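Odorant binding protein 4 (Chrysopa pallens, PDB 6JPM) probably binds small odorant molecules, as a secreted member of the PBP/GOBP family of insect odorant-binding proteins. Local coordinates at residues 54-59 with 68-73. Sequence-based numbering, arbitrary orientation.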
loop_
_atom_site.group_PDB
_atom_site.type_symbol
_atom_site.label_atom_id
_atom_site.label_comp_id
_atom_site.label_asym_id
_atom_site.label_seq_id
_atom_site.Cartn_x
_atom_site.Cartn_y
_atom_site.Cartn_z
ATOM N N MET A 54 -3.501 -6.728 -3.143
ATOM C CA MET A 54 -4.348 -5.756 -3.822
ATOM C C MET A 54 -4.200 -5.796 -5.337
ATOM O O MET A 54 -4.941 -5.086 -6.027
ATOM C CB MET A 54 -4.035 -4.340 -3.336
ATOM C CG MET A 54 -4.354 -4.108 -1.855
ATOM S SD MET A 54 -3.630 -2.545 -1.292
ATOM C CE MET A 54 -4.764 -1.351 -2.012
ATOM N N LYS A 55 -3.250 -6.580 -5.859
ATOM C CA LYS A 55 -2.919 -6.693 -7.279
ATOM C C LYS A 55 -2.310 -5.416 -7.848
ATOM O O LYS A 55 -2.160 -5.303 -9.064
ATOM C CB LYS A 55 -4.135 -7.119 -8.108
ATOM C CG LYS A 55 -4.567 -8.549 -7.798
ATOM C CD LYS A 55 -5.871 -8.918 -8.487
ATOM C CE LYS A 55 -7.065 -8.293 -7.785
ATOM N NZ LYS A 55 -8.344 -8.897 -8.252
ATOM N N ILE A 56 -1.936 -4.465 -6.995
ATOM C CA ILE A 56 -1.297 -3.224 -7.426
ATOM C C ILE A 56 0.173 -3.458 -7.774
ATOM O O ILE A 56 0.718 -2.804 -8.667
ATOM C CB ILE A 56 -1.468 -2.161 -6.318
ATOM C CG1 ILE A 56 -2.959 -1.836 -6.131
ATOM C CG2 ILE A 56 -0.672 -0.898 -6.629
ATOM C CD1 ILE A 56 -3.598 -1.152 -7.355
ATOM N N ILE A 57 0.843 -4.371 -7.069
ATOM C CA ILE A 57 2.233 -4.723 -7.342
ATOM C C ILE A 57 2.283 -6.152 -7.869
ATOM O O ILE A 57 1.681 -7.063 -7.287
ATOM C CB ILE A 57 3.120 -4.572 -6.090
ATOM C CG1 ILE A 57 3.378 -3.096 -5.742
ATOM C CG2 ILE A 57 4.429 -5.318 -6.261
ATOM C CD1 ILE A 57 4.261 -2.347 -6.737
ATOM N N LYS A 58 3.001 -6.352 -8.966
ATOM C CA LYS A 58 3.137 -7.678 -9.545
ATOM C C LYS A 58 4.591 -7.863 -9.941
ATOM O O LYS A 58 5.121 -7.071 -10.727
ATOM C CB LYS A 58 2.200 -7.835 -10.751
ATOM C CG LYS A 58 2.193 -9.198 -11.383
ATOM C CD LYS A 58 1.073 -9.297 -12.414
ATOM C CE LYS A 58 1.131 -8.150 -13.425
ATOM N NZ LYS A 58 2.372 -8.155 -14.260
ATOM N N ASN A 59 5.242 -8.887 -9.389
ATOM C CA ASN A 59 6.661 -9.138 -9.657
ATOM C C ASN A 59 7.486 -7.877 -9.421
ATOM O O ASN A 59 8.349 -7.520 -10.224
ATOM C CB ASN A 59 6.886 -9.655 -11.077
ATOM C CG ASN A 59 6.147 -10.950 -11.352
ATOM O OD1 ASN A 59 5.219 -10.981 -12.150
ATOM N ND2 ASN A 59 6.575 -12.022 -10.707
ATOM N N GLU A 68 -5.911 1.269 -12.709
ATOM C CA GLU A 68 -7.010 1.932 -13.406
ATOM C C GLU A 68 -8.346 1.231 -13.176
ATOM O O GLU A 68 -9.378 1.898 -13.060
ATOM C CB GLU A 68 -6.698 2.033 -14.898
ATOM C CG GLU A 68 -5.589 3.025 -15.204
ATOM C CD GLU A 68 -5.024 2.854 -16.593
ATOM O OE1 GLU A 68 -5.767 2.382 -17.482
ATOM O OE2 GLU A 68 -3.835 3.184 -16.795
ATOM N N GLN A 69 -8.355 -0.104 -13.096
ATOM C CA GLN A 69 -9.605 -0.804 -12.814
ATOM C C GLN A 69 -10.155 -0.415 -11.451
ATOM O O GLN A 69 -11.375 -0.312 -11.273
ATOM C CB GLN A 69 -9.404 -2.322 -12.882
ATOM C CG GLN A 69 -10.698 -3.148 -12.937
ATOM C CD GLN A 69 -11.364 -3.375 -11.574
ATOM O OE1 GLN A 69 -10.808 -3.047 -10.522
ATOM N NE2 GLN A 69 -12.564 -3.949 -11.595
ATOM N N GLN A 70 -9.275 -0.195 -10.477
ATOM C CA GLN A 70 -9.709 -0.088 -9.093
ATOM C C GLN A 70 -9.991 1.344 -8.652
ATOM O O GLN A 70 -10.726 1.539 -7.674
ATOM C CB GLN A 70 -8.665 -0.755 -8.195
ATOM C CG GLN A 70 -8.518 -2.231 -8.554
ATOM C CD GLN A 70 -7.348 -2.923 -7.886
ATOM O OE1 GLN A 70 -6.699 -2.365 -7.004
ATOM N NE2 GLN A 70 -7.074 -4.152 -8.314
ATOM N N MET A 71 -9.457 2.341 -9.358
ATOM C CA MET A 71 -9.820 3.729 -9.082
ATOM C C MET A 71 -11.328 3.974 -9.016
ATOM O O MET A 71 -11.763 4.708 -8.115
ATOM C CB MET A 71 -9.175 4.653 -10.128
ATOM C CG MET A 71 -7.685 4.902 -9.937
ATOM S SD MET A 71 -7.316 6.065 -8.610
ATOM C CE MET A 71 -8.787 7.093 -8.668
ATOM N N PRO A 72 -12.168 3.425 -9.905
ATOM C CA PRO A 72 -13.617 3.643 -9.755
ATOM C C PRO A 72 -14.249 2.907 -8.580
ATOM O O PRO A 72 -15.412 3.190 -8.265
ATOM C CB PRO A 72 -14.194 3.151 -11.094
ATOM C CG PRO A 72 -13.160 2.266 -11.663
ATOM C CD PRO A 72 -11.848 2.839 -11.218
ATOM N N THR A 73 -13.547 1.984 -7.922
ATOM C CA THR A 73 -14.103 1.379 -6.718
ATOM C C THR A 73 -13.807 2.189 -5.461
ATOM O O THR A 73 -14.318 1.847 -4.390
ATOM C CB THR A 73 -13.572 -0.043 -6.533
ATOM O OG1 THR A 73 -12.140 -0.015 -6.474
ATOM C CG2 THR A 73 -14.025 -0.932 -7.676
#
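Gln-70 reaches across with its side-chain amide to the backbone carbonyl of Met-54, and most of the contact rests on this one group. Gln-70 NE2 donates to Met-54 O at 3.3 Å, a long bond. Its N-H...O angle is 148°. The acceptor lies close to the plane of the amide, and the C=O...N angle of 161° means the donor meets the carbonyl nearly head-on. Gln-70 gets there because its chain is extended beyond CG. The amide oxygen touches Ile-56. There Gln-70 OE1 lies 3.3 Å from Ile-56 CD1, a polar atom against a methyl group. The exposed Lys-55 adds a looser contact. Its chain bends at chi3 (-76°) and crosses the glutamine at about a right angle. Lys-55 CE comes to 4.2 Å from Gln-70 NE2. With an alanine at Gln-70, Met-54 O would probably lose this donor and a gap would open beside the Ile-56 methyl. Lys-55, with positive phi, closes a Schellman motif at the end of helix 41-53, so the glutamine binds a carbonyl of that helix end. The contact thus ties the exit of helix 41-53 to helix 64-70, bridging the two-stranded antiparallel hairpin 57-58/61-62 that connects them. Ile-56 also packs on Leu-51 of helix 41-53 and Phe-104 of helix 99-111, while Met-54 touches Leu-118 of the C-terminal tail.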